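Local structure of thiamine-monophosphate kinase (Stenotrophomonas maltophilia, 6XEP) at residues 156-166 and 299-309; 218-229 and 270-281. The protein probably catalyses the ATP-dependent phosphorylation of thiamine monophosphate to thiamine diphosphate, the active form of vitamin B1, with the help of magnesium. All blocks are in the same frame, centred on the assembly; numbering follows the deposited sequence.

Contact 1: residues 156-166 and 299-309; sequences AQLGDDIWVSG and LPLTRIGRIAD
The indole of Trp-163 carries Arg-303 on one face and the backbone of Leu-301 at its edge. Arg-303 CB sits 3.8 Å from the centroid of the six-membered ring and only 6° off its normal, a CH-pi contact. The carbonyl O of Leu-301 lies near the ring plane, 3.6 Å from Trp-163 CZ3. Outside the pair, Phe-280 meets the indole with nearly parallel planes and His-291 meets it edge-to-face.

Strands 161-165 and 301-308 are antiparallel neighbours in the mixed sheet of the AIR synthase-related C-terminal domain. A classic beta bulge interrupts the pairing, with Ile-304 and Gly-305 both facing Ile-162. Ile-162 O takes a good bond from Ile-304 N (2.8 Å) and a weak one from Gly-305 N.

The Arg-303 guanidinium stands 73° from the indole plane. CG anti to the backbone N (chi1 -173°) and an extended chi2 lay CD 3.4 Å from Asp-161 CG; the bend at chi3 then turns the guanidinium. The charged ends stay apart, and water 1 joins Asp-161 OD1, Arg-303 NH1 and Gly-305 O. Asp-161 OD2 forms a salt bridge with Arg-287.

On the face bearing Ile-162 and Val-164, the side chain of Ile-304 crosses both at about right angles. Val-164 CG1 touches Ile-304 CG2 at 3.8 Å. Farther along, Ile-307 CD1 rests against Ile-162 CD1. A type II turn, Gln-157 to Asp-160, leads into strand 161-165. Asp-160 OD2 accepts Gln-157 N from above the carboxylate plane and also bonds His-219 and Thr-281. Ile-307 CG2 packs 3.3 Å from Gln-157 O.

Contact 2: residues 218-229 and 270-281; sequences AHAAVDVSDGLL and LRGGDDYELCFT
Val-224 N gives a nearly straight bond to Glu-277 O (2.7 Å, 175° at the hydrogen) where antiparallel strands 220-224 and 277-281 reach a G1 beta bulge. Tyr-276 and Glu-277 both face Val-224, and Tyr-276 N adds a weak bond to Val-224 O. Asp-274 N bonds Ser-225 O at 2.8 Å. The contact holds Asp-223 in its strand and Ser-225, Asp-226 and Asp-274 in the loops, predicted to bind magnesium, ATP or substrate. Asp-274 OD2 forms a salt bridge with Lys-74, OD1 a hydrogen bond with tag residue His-6 of the second subunit.

Asp-275 OD2 receives waters 4 and 5, which link it to Gly-227 N (weakly) and Leu-228 N; its OD1 bonds Gly-169 N. Gly-227 occupies the N-cap position of helix 228-239, and its CA lies 3.1 Å from Gly-272 O.

Tyr-276 runs alongside Asp-223, whose OD2 lies near the ring plane and bonds Ser-81. Ser-225 CB approaches the ring obliquely, 3.3 Å from Tyr-276 CE1.

On the opposite face, Val-224 CG2 meets Cys-279 CB at 3.7 Å. Cys-279 SG, turned beside the carbonyl carbon (chi1 176°), reaches Leu-228 CD1. Leu-229 CD1 lies 3.7 Å from Arg-271 NE, over one face of a guanidinium salt-bridged to Asp-267.

Contacts 1 and 2 share one sheet, their centres about 11 Å apart. Strands 161-165 and 277-282 are neighbours in it; the strand order runs 220-224, 277-282, 161-165, 301-308. Trp-163 N lies 2.8 Å from Phe-280 O, a probable hydrogen bond across this seam. Ser-165 OG lies 2.7 Å from Glu-277 OE1, and Glu-277 OE2 also has salt bridges to Arg-200 and Arg-207. In sequence, contact 2 is nested inside the loop closed by contact 1. Contact 2 holds four of the predicted ligand residues; the nearest side-chain atoms of Asp-223 and Asp-82 are about 3 Å apart. Contact 1 stands back, with the Ser-165 side chain about 8 Å from that of Asp-223.

Contact 1: residues 156-166 and 299-309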
loop_
_atom_site.group_PDB
_atom_site.type_symbol
_atom_site.label_atom_id
_atom_site.label_comp_id
_atom_site.label_asym_id
_atom_site.label_seq_id
_atom_site.Cartn_x
_atom_site.Cartn_y
_atom_site.Cartn_z
ATOM N N ALA A 156 -29.138 1.970 -6.174
ATOM C CA ALA A 156 -30.341 2.239 -5.398
ATOM C C ALA A 156 -31.537 2.358 -6.340
ATOM O O ALA A 156 -31.409 2.845 -7.463
ATOM C CB ALA A 156 -30.172 3.518 -4.580
ATOM N N GLN A 157 -32.700 1.878 -5.896
ATOM C CA GLN A 157 -33.912 1.863 -6.700
ATOM C C GLN A 157 -34.968 2.747 -6.059
ATOM O O GLN A 157 -35.061 2.826 -4.834
ATOM C CB GLN A 157 -34.467 0.439 -6.846
ATOM C CG GLN A 157 -33.526 -0.492 -7.584
ATOM C CD GLN A 157 -33.247 -0.008 -8.983
ATOM O OE1 GLN A 157 -34.175 0.206 -9.773
ATOM N NE2 GLN A 157 -31.969 0.180 -9.306
ATOM N N LEU A 158 -35.772 3.399 -6.899
ATOM C CA LEU A 158 -36.902 4.161 -6.390
ATOM C C LEU A 158 -37.773 3.280 -5.505
ATOM O O LEU A 158 -38.040 2.118 -5.832
ATOM C CB LEU A 158 -37.721 4.728 -7.562
ATOM C CG LEU A 158 -36.976 5.705 -8.481
ATOM C CD1 LEU A 158 -37.910 6.295 -9.529
ATOM C CD2 LEU A 158 -36.312 6.824 -7.694
ATOM N N GLY A 159 -38.212 3.834 -4.375
ATOM C CA GLY A 159 -38.979 3.080 -3.408
ATOM C C GLY A 159 -38.180 2.291 -2.381
ATOM O O GLY A 159 -38.785 1.746 -1.446
ATOM N N ASP A 160 -36.851 2.220 -2.501
ATOM C CA ASP A 160 -36.053 1.497 -1.512
ATOM C C ASP A 160 -36.175 2.138 -0.130
ATOM O O ASP A 160 -36.309 3.358 0.003
ATOM C CB ASP A 160 -34.571 1.487 -1.901
ATOM C CG ASP A 160 -34.236 0.476 -2.982
ATOM O OD1 ASP A 160 -35.141 -0.274 -3.421
ATOM O OD2 ASP A 160 -33.050 0.434 -3.384
ATOM N N ASP A 161 -36.095 1.305 0.905
ATOM C CA ASP A 161 -35.760 1.796 2.237
ATOM C C ASP A 161 -34.260 2.075 2.317
ATOM O O ASP A 161 -33.454 1.413 1.665
ATOM C CB ASP A 161 -36.119 0.775 3.318
ATOM C CG ASP A 161 -37.602 0.481 3.399
ATOM O OD1 ASP A 161 -38.400 1.423 3.230
ATOM O OD2 ASP A 161 -37.972 -0.697 3.664
ATOM N N ILE A 162 -33.887 3.033 3.158
ATOM C CA ILE A 162 -32.496 3.284 3.517
ATOM C C ILE A 162 -32.273 2.725 4.916
ATOM O O ILE A 162 -33.100 2.948 5.815
ATOM C CB ILE A 162 -32.173 4.788 3.470
ATOM C CG1 ILE A 162 -32.487 5.368 2.081
ATOM C CG2 ILE A 162 -30.692 5.048 3.789
ATOM C CD1 ILE A 162 -32.234 6.875 2.012
ATOM N N TRP A 163 -31.152 2.021 5.104
ATOM C CA TRP A 163 -30.793 1.374 6.365
ATOM C C TRP A 163 -29.384 1.770 6.762
ATOM O O TRP A 163 -28.556 2.084 5.912
ATOM C CB TRP A 163 -30.818 -0.160 6.265
ATOM C CG TRP A 163 -32.174 -0.761 5.986
ATOM C CD1 TRP A 163 -32.796 -0.865 4.772
ATOM C CD2 TRP A 163 -33.061 -1.348 6.943
ATOM N NE1 TRP A 163 -34.013 -1.473 4.918
ATOM C CE2 TRP A 163 -34.198 -1.792 6.240
ATOM C CE3 TRP A 163 -32.998 -1.547 8.329
ATOM C CZ2 TRP A 163 -35.279 -2.421 6.875
ATOM C CZ3 TRP A 163 -34.063 -2.171 8.962
ATOM C CH2 TRP A 163 -35.200 -2.597 8.231
ATOM N N VAL A 164 -29.089 1.697 8.061
ATOM C CA VAL A 164 -27.719 1.890 8.519
ATOM C C VAL A 164 -27.440 0.954 9.694
ATOM O O VAL A 164 -28.323 0.662 10.505
ATOM C CB VAL A 164 -27.437 3.371 8.890
ATOM C CG1 VAL A 164 -28.215 3.799 10.129
ATOM C CG2 VAL A 164 -25.928 3.606 9.055
ATOM N N SER A 165 -26.207 0.468 9.767
ATOM C CA SER A 165 -25.816 -0.457 10.825
ATOM C C SER A 165 -25.337 0.305 12.056
ATOM O O SER A 165 -24.954 1.471 11.980
ATOM C CB SER A 165 -24.706 -1.395 10.337
ATOM O OG SER A 165 -23.512 -0.664 9.986
ATOM N N GLY A 166 -25.373 -0.378 13.207
ATOM C CA GLY A 166 -24.761 0.152 14.418
ATOM C C GLY A 166 -25.382 1.455 14.887
ATOM O O GLY A 166 -26.611 1.613 14.973
ATOM N N LEU A 299 -26.425 -7.317 15.591
ATOM C CA LEU A 299 -25.976 -6.023 15.108
ATOM C C LEU A 299 -27.197 -5.187 14.755
ATOM O O LEU A 299 -28.011 -5.605 13.928
ATOM C CB LEU A 299 -25.075 -6.189 13.877
ATOM C CG LEU A 299 -24.689 -4.889 13.170
ATOM C CD1 LEU A 299 -23.702 -4.033 13.992
ATOM C CD2 LEU A 299 -24.122 -5.199 11.803
ATOM N N PRO A 300 -27.378 -4.018 15.350
ATOM C CA PRO A 300 -28.548 -3.207 14.996
ATOM C C PRO A 300 -28.523 -2.826 13.526
ATOM O O PRO A 300 -27.492 -2.420 12.990
ATOM C CB PRO A 300 -28.415 -1.974 15.894
ATOM C CG PRO A 300 -27.558 -2.430 17.042
ATOM C CD PRO A 300 -26.574 -3.393 16.416
ATOM N N LEU A 301 -29.680 -2.954 12.881
ATOM C CA LEU A 301 -29.925 -2.379 11.561
ATOM C C LEU A 301 -31.177 -1.526 11.669
ATOM O O LEU A 301 -32.238 -2.033 12.053
ATOM C CB LEU A 301 -30.113 -3.457 10.493
ATOM C CG LEU A 301 -28.954 -4.460 10.423
ATOM C CD1 LEU A 301 -29.341 -5.656 9.553
ATOM C CD2 LEU A 301 -27.692 -3.767 9.902
ATOM N N THR A 302 -31.054 -0.248 11.327
ATOM C CA THR A 302 -32.100 0.730 11.580
ATOM C C THR A 302 -32.566 1.333 10.265
ATOM O O THR A 302 -31.752 1.836 9.490
ATOM C CB THR A 302 -31.597 1.815 12.532
ATOM O OG1 THR A 302 -31.176 1.182 13.745
ATOM C CG2 THR A 302 -32.711 2.841 12.848
ATOM N N ARG A 303 -33.877 1.278 10.019
ATOM C CA ARG A 303 -34.453 1.900 8.830
ATOM C C ARG A 303 -34.563 3.404 9.070
ATOM O O ARG A 303 -35.260 3.844 9.991
ATOM C CB ARG A 303 -35.811 1.276 8.517
ATOM C CG ARG A 303 -36.452 1.717 7.198
ATOM C CD ARG A 303 -37.653 0.843 6.815
ATOM N NE ARG A 303 -38.633 0.766 7.891
ATOM C CZ ARG A 303 -39.594 1.667 8.082
ATOM N NH1 ARG A 303 -39.700 2.712 7.264
ATOM N NH2 ARG A 303 -40.446 1.524 9.096
ATOM N N ILE A 304 -33.871 4.193 8.252
ATOM C CA ILE A 304 -33.725 5.618 8.508
ATOM C C ILE A 304 -34.310 6.499 7.411
ATOM O O ILE A 304 -34.324 7.724 7.568
ATOM C CB ILE A 304 -32.248 5.991 8.749
ATOM C CG1 ILE A 304 -31.376 5.625 7.534
ATOM C CG2 ILE A 304 -31.735 5.314 10.014
ATOM C CD1 ILE A 304 -29.996 6.268 7.564
ATOM N N GLY A 305 -34.794 5.939 6.310
ATOM C CA GLY A 305 -35.217 6.797 5.216
ATOM C C GLY A 305 -35.658 6.012 4.009
ATOM O O GLY A 305 -35.935 4.812 4.093
ATOM N N ARG A 306 -35.704 6.708 2.871
ATOM C CA ARG A 306 -36.259 6.140 1.653
ATOM C C ARG A 306 -35.595 6.778 0.439
ATOM O O ARG A 306 -35.090 7.907 0.503
ATOM C CB ARG A 306 -37.776 6.355 1.566
ATOM C CG ARG A 306 -38.135 7.811 1.406
ATOM C CD ARG A 306 -39.588 8.112 1.730
ATOM N NE ARG A 306 -39.793 9.561 1.818
ATOM C CZ ARG A 306 -40.052 10.351 0.778
ATOM N NH1 ARG A 306 -40.159 9.839 -0.439
ATOM N NH2 ARG A 306 -40.218 11.655 0.956
ATOM N N ILE A 307 -35.578 6.019 -0.660
ATOM C CA ILE A 307 -35.088 6.478 -1.958
ATOM C C ILE A 307 -36.296 6.889 -2.781
ATOM O O ILE A 307 -37.306 6.175 -2.791
ATOM C CB ILE A 307 -34.287 5.363 -2.661
ATOM C CG1 ILE A 307 -33.042 5.003 -1.852
ATOM C CG2 ILE A 307 -33.913 5.789 -4.100
ATOM C CD1 ILE A 307 -31.988 6.087 -1.825
ATOM N N ALA A 308 -36.210 8.041 -3.464
ATOM C CA ALA A 308 -37.369 8.601 -4.147
ATOM C C ALA A 308 -36.921 9.384 -5.375
ATOM O O ALA A 308 -35.730 9.664 -5.567
ATOM C CB ALA A 308 -38.179 9.527 -3.232
ATOM N N ASP A 309 -37.906 9.728 -6.203
ATOM C CA ASP A 309 -37.679 10.598 -7.351
ATOM C C ASP A 309 -37.069 11.919 -6.893
ATOM O O ASP A 309 -37.399 12.432 -5.824
ATOM C CB ASP A 309 -39.013 10.858 -8.058
ATOM C CG ASP A 309 -38.845 11.461 -9.437
ATOM O OD1 ASP A 309 -37.700 11.501 -9.927
ATOM O OD2 ASP A 309 -39.884 11.875 -10.011
HETATM O O HOH W 1 -38.360 3.567 4.861
HETATM O O HOH W 2 -28.629 0.670 13.337
#

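Contact 2: residues 218-229 and 270-281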
loop_
_atom_site.group_PDB
_atom_site.type_symbol
_atom_site.label_atom_id
_atom_site.label_comp_id
_atom_site.label_asym_id
_atom_site.label_seq_id
_atom_site.Cartn_x
_atom_site.Cartn_y
_atom_site.Cartn_z
ATOM N N ALA A 218 -29.621 -6.424 -0.341
ATOM C CA ALA A 218 -29.556 -4.990 -0.570
ATOM C C ALA A 218 -29.367 -4.684 -2.049
ATOM O O ALA A 218 -28.973 -5.543 -2.837
ATOM C CB ALA A 218 -28.413 -4.359 0.235
ATOM N N HIS A 219 -29.653 -3.438 -2.413
ATOM C CA HIS A 219 -29.451 -2.943 -3.770
ATOM C C HIS A 219 -28.178 -2.129 -3.921
ATOM O O HIS A 219 -27.502 -2.221 -4.954
ATOM C CB HIS A 219 -30.641 -2.077 -4.193
ATOM C CG HIS A 219 -31.877 -2.859 -4.511
ATOM N ND1 HIS A 219 -33.139 -2.304 -4.464
ATOM C CD2 HIS A 219 -32.045 -4.140 -4.910
ATOM C CE1 HIS A 219 -34.034 -3.219 -4.798
ATOM N NE2 HIS A 219 -33.395 -4.338 -5.087
ATOM N N ALA A 220 -27.861 -1.307 -2.925
ATOM C CA ALA A 220 -26.697 -0.435 -2.961
ATOM C C ALA A 220 -26.175 -0.281 -1.544
ATOM O O ALA A 220 -26.920 -0.434 -0.573
ATOM C CB ALA A 220 -27.039 0.931 -3.564
ATOM N N ALA A 221 -24.887 0.023 -1.429
ATOM C CA ALA A 221 -24.288 0.182 -0.113
ATOM C C ALA A 221 -23.106 1.137 -0.197
ATOM O O ALA A 221 -22.499 1.317 -1.251
ATOM C CB ALA A 221 -23.825 -1.175 0.462
ATOM N N VAL A 222 -22.762 1.715 0.952
ATOM C CA VAL A 222 -21.603 2.590 1.073
ATOM C C VAL A 222 -21.161 2.510 2.522
ATOM O O VAL A 222 -21.974 2.264 3.410
ATOM C CB VAL A 222 -21.960 4.040 0.644
ATOM C CG1 VAL A 222 -23.009 4.652 1.588
ATOM C CG2 VAL A 222 -20.724 4.909 0.605
ATOM N N ASP A 223 -19.868 2.702 2.778
ATOM C CA ASP A 223 -19.503 2.792 4.180
ATOM C C ASP A 223 -19.507 4.249 4.625
ATOM O O ASP A 223 -19.266 5.171 3.833
ATOM C CB ASP A 223 -18.188 2.066 4.500
ATOM C CG ASP A 223 -16.964 2.839 4.151
ATOM O OD1 ASP A 223 -16.983 3.554 3.126
ATOM O OD2 ASP A 223 -15.952 2.671 4.906
ATOM N N VAL A 224 -19.904 4.453 5.871
ATOM C CA VAL A 224 -20.095 5.784 6.430
ATOM C C VAL A 224 -18.821 6.125 7.189
ATOM O O VAL A 224 -18.598 5.649 8.305
ATOM C CB VAL A 224 -21.322 5.861 7.339
ATOM C CG1 VAL A 224 -21.527 7.318 7.786
ATOM C CG2 VAL A 224 -22.541 5.351 6.593
ATOM N N SER A 225 -17.971 6.932 6.568
ATOM C CA SER A 225 -16.744 7.380 7.222
ATOM C C SER A 225 -16.549 8.875 7.155
ATOM O O SER A 225 -15.781 9.402 7.961
ATOM C CB SER A 225 -15.516 6.698 6.606
ATOM O OG SER A 225 -15.414 7.014 5.238
ATOM N N ASP A 226 -17.227 9.571 6.229
ATOM C CA ASP A 226 -17.216 11.028 6.162
ATOM C C ASP A 226 -18.528 11.639 6.644
ATOM O O ASP A 226 -18.825 12.801 6.329
ATOM C CB ASP A 226 -16.939 11.498 4.737
ATOM C CG ASP A 226 -15.540 11.169 4.281
ATOM O OD1 ASP A 226 -14.604 11.292 5.096
ATOM O OD2 ASP A 226 -15.378 10.795 3.103
ATOM N N GLY A 227 -19.321 10.870 7.361
ATOM C CA GLY A 227 -20.624 11.277 7.841
ATOM C C GLY A 227 -21.720 10.765 6.938
ATOM O O GLY A 227 -21.556 10.655 5.718
ATOM N N LEU A 228 -22.870 10.458 7.545
ATOM C CA LEU A 228 -23.983 9.863 6.810
ATOM C C LEU A 228 -24.342 10.681 5.570
ATOM O O LEU A 228 -24.506 10.127 4.485
ATOM C CB LEU A 228 -25.204 9.733 7.724
ATOM C CG LEU A 228 -26.471 9.222 7.027
ATOM C CD1 LEU A 228 -26.286 7.774 6.570
ATOM C CD2 LEU A 228 -27.682 9.371 7.924
ATOM N N LEU A 229 -24.463 12.003 5.714
ATOM C CA LEU A 229 -24.931 12.816 4.591
ATOM C C LEU A 229 -23.963 12.763 3.414
ATOM O O LEU A 229 -24.384 12.660 2.255
ATOM C CB LEU A 229 -25.155 14.263 5.043
ATOM C CG LEU A 229 -26.251 14.391 6.110
ATOM C CD1 LEU A 229 -26.523 15.861 6.377
ATOM C CD2 LEU A 229 -27.536 13.679 5.698
ATOM N N LEU A 270 -25.429 13.017 11.902
ATOM C CA LEU A 270 -25.648 13.343 10.491
ATOM C C LEU A 270 -24.346 13.538 9.731
ATOM O O LEU A 270 -24.258 13.183 8.551
ATOM C CB LEU A 270 -26.484 14.616 10.362
ATOM C CG LEU A 270 -27.976 14.453 10.662
ATOM C CD1 LEU A 270 -28.581 15.819 10.819
ATOM C CD2 LEU A 270 -28.658 13.657 9.542
ATOM N N ARG A 271 -23.339 14.133 10.380
ATOM C CA ARG A 271 -22.149 14.617 9.692
ATOM C C ARG A 271 -20.837 14.213 10.363
ATOM O O ARG A 271 -19.768 14.646 9.906
ATOM C CB ARG A 271 -22.200 16.149 9.576
ATOM C CG ARG A 271 -23.317 16.647 8.678
ATOM C CD ARG A 271 -23.438 18.178 8.676
ATOM N NE ARG A 271 -24.766 18.574 8.215
ATOM C CZ ARG A 271 -25.815 18.716 9.020
ATOM N NH1 ARG A 271 -25.677 18.521 10.330
ATOM N NH2 ARG A 271 -26.992 19.055 8.527
ATOM N N GLY A 272 -20.882 13.397 11.410
ATOM C CA GLY A 272 -19.665 13.070 12.143
ATOM C C GLY A 272 -18.750 12.155 11.348
ATOM O O GLY A 272 -19.200 11.274 10.618
ATOM N N GLY A 273 -17.436 12.362 11.511
ATOM C CA GLY A 273 -16.485 11.500 10.840
ATOM C C GLY A 273 -16.296 10.165 11.544
ATOM O O GLY A 273 -16.594 10.008 12.733
ATOM N N ASP A 274 -15.829 9.176 10.769
ATOM C CA ASP A 274 -15.205 7.948 11.289
ATOM C C ASP A 274 -16.176 6.984 11.962
ATOM O O ASP A 274 -15.784 6.245 12.869
ATOM C CB ASP A 274 -14.072 8.281 12.255
ATOM C CG ASP A 274 -12.856 8.829 11.544
ATOM O OD1 ASP A 274 -12.947 9.145 10.338
ATOM O OD2 ASP A 274 -11.805 8.940 12.203
ATOM N N ASP A 275 -17.437 6.922 11.528
ATOM C CA ASP A 275 -18.317 5.900 12.107
ATOM C C ASP A 275 -17.882 4.500 11.694
ATOM O O ASP A 275 -17.879 3.572 12.518
ATOM C CB ASP A 275 -19.754 6.114 11.667
ATOM C CG ASP A 275 -20.349 7.400 12.196
ATOM O OD1 ASP A 275 -20.372 7.589 13.435
ATOM O OD2 ASP A 275 -20.832 8.196 11.366
ATOM N N TYR A 276 -17.505 4.345 10.423
ATOM C CA TYR A 276 -17.204 3.051 9.807
ATOM C C TYR A 276 -18.368 2.077 10.006
ATOM O O TYR A 276 -18.193 0.895 10.303
ATOM C CB TYR A 276 -15.846 2.505 10.309
ATOM C CG TYR A 276 -14.766 3.471 9.858
ATOM C CD1 TYR A 276 -14.453 3.577 8.514
ATOM C CD2 TYR A 276 -14.129 4.338 10.757
ATOM C CE1 TYR A 276 -13.492 4.482 8.059
ATOM C CE2 TYR A 276 -13.162 5.250 10.309
ATOM C CZ TYR A 276 -12.854 5.315 8.959
ATOM O OH TYR A 276 -11.923 6.212 8.467
ATOM N N GLU A 277 -19.578 2.591 9.796
ATOM C CA GLU A 277 -20.794 1.800 9.683
ATOM C C GLU A 277 -21.116 1.612 8.206
ATOM O O GLU A 277 -20.476 2.205 7.346
ATOM C CB GLU A 277 -21.948 2.489 10.425
ATOM C CG GLU A 277 -21.690 2.595 11.927
ATOM C CD GLU A 277 -21.775 1.243 12.663
ATOM O OE1 GLU A 277 -21.999 0.180 12.027
ATOM O OE2 GLU A 277 -21.631 1.242 13.908
ATOM N N LEU A 278 -22.093 0.754 7.907
ATOM C CA LEU A 278 -22.525 0.539 6.527
ATOM C C LEU A 278 -23.918 1.120 6.342
ATOM O O LEU A 278 -24.811 0.845 7.143
ATOM C CB LEU A 278 -22.554 -0.951 6.170
ATOM C CG LEU A 278 -21.229 -1.674 5.980
ATOM C CD1 LEU A 278 -21.494 -3.094 5.434
ATOM C CD2 LEU A 278 -20.345 -0.893 5.024
ATOM N N CYS A 279 -24.104 1.907 5.289
ATOM C CA CYS A 279 -25.423 2.416 4.908
ATOM C C CYS A 279 -25.820 1.732 3.614
ATOM O O CYS A 279 -25.009 1.653 2.680
ATOM C CB CYS A 279 -25.394 3.940 4.739
ATOM S SG CYS A 279 -26.940 4.649 4.159
ATOM N N PHE A 280 -27.045 1.197 3.558
ATOM C CA PHE A 280 -27.460 0.491 2.350
ATOM C C PHE A 280 -28.926 0.755 2.054
ATOM O O PHE A 280 -29.675 1.263 2.891
ATOM C CB PHE A 280 -27.183 -1.025 2.439
ATOM C CG PHE A 280 -27.818 -1.706 3.616
ATOM C CD1 PHE A 280 -27.218 -1.663 4.865
ATOM C CD2 PHE A 280 -28.998 -2.434 3.459
ATOM C CE1 PHE A 280 -27.780 -2.313 5.953
ATOM C CE2 PHE A 280 -29.577 -3.096 4.541
ATOM C CZ PHE A 280 -28.959 -3.033 5.799
ATOM N N THR A 281 -29.326 0.427 0.829
ATOM C CA THR A 281 -30.718 0.518 0.434
ATOM C C THR A 281 -31.201 -0.875 0.052
ATOM O O THR A 281 -30.410 -1.721 -0.396
ATOM C CB THR A 281 -30.928 1.521 -0.729
ATOM O OG1 THR A 281 -30.681 0.890 -1.994
ATOM C CG2 THR A 281 -30.027 2.753 -0.572
HETATM O O HOH W 3 -12.332 6.694 5.500
HETATM O O HOH W 4 -18.948 8.727 9.581
HETATM O O HOH W 5 -22.592 10.289 10.463
#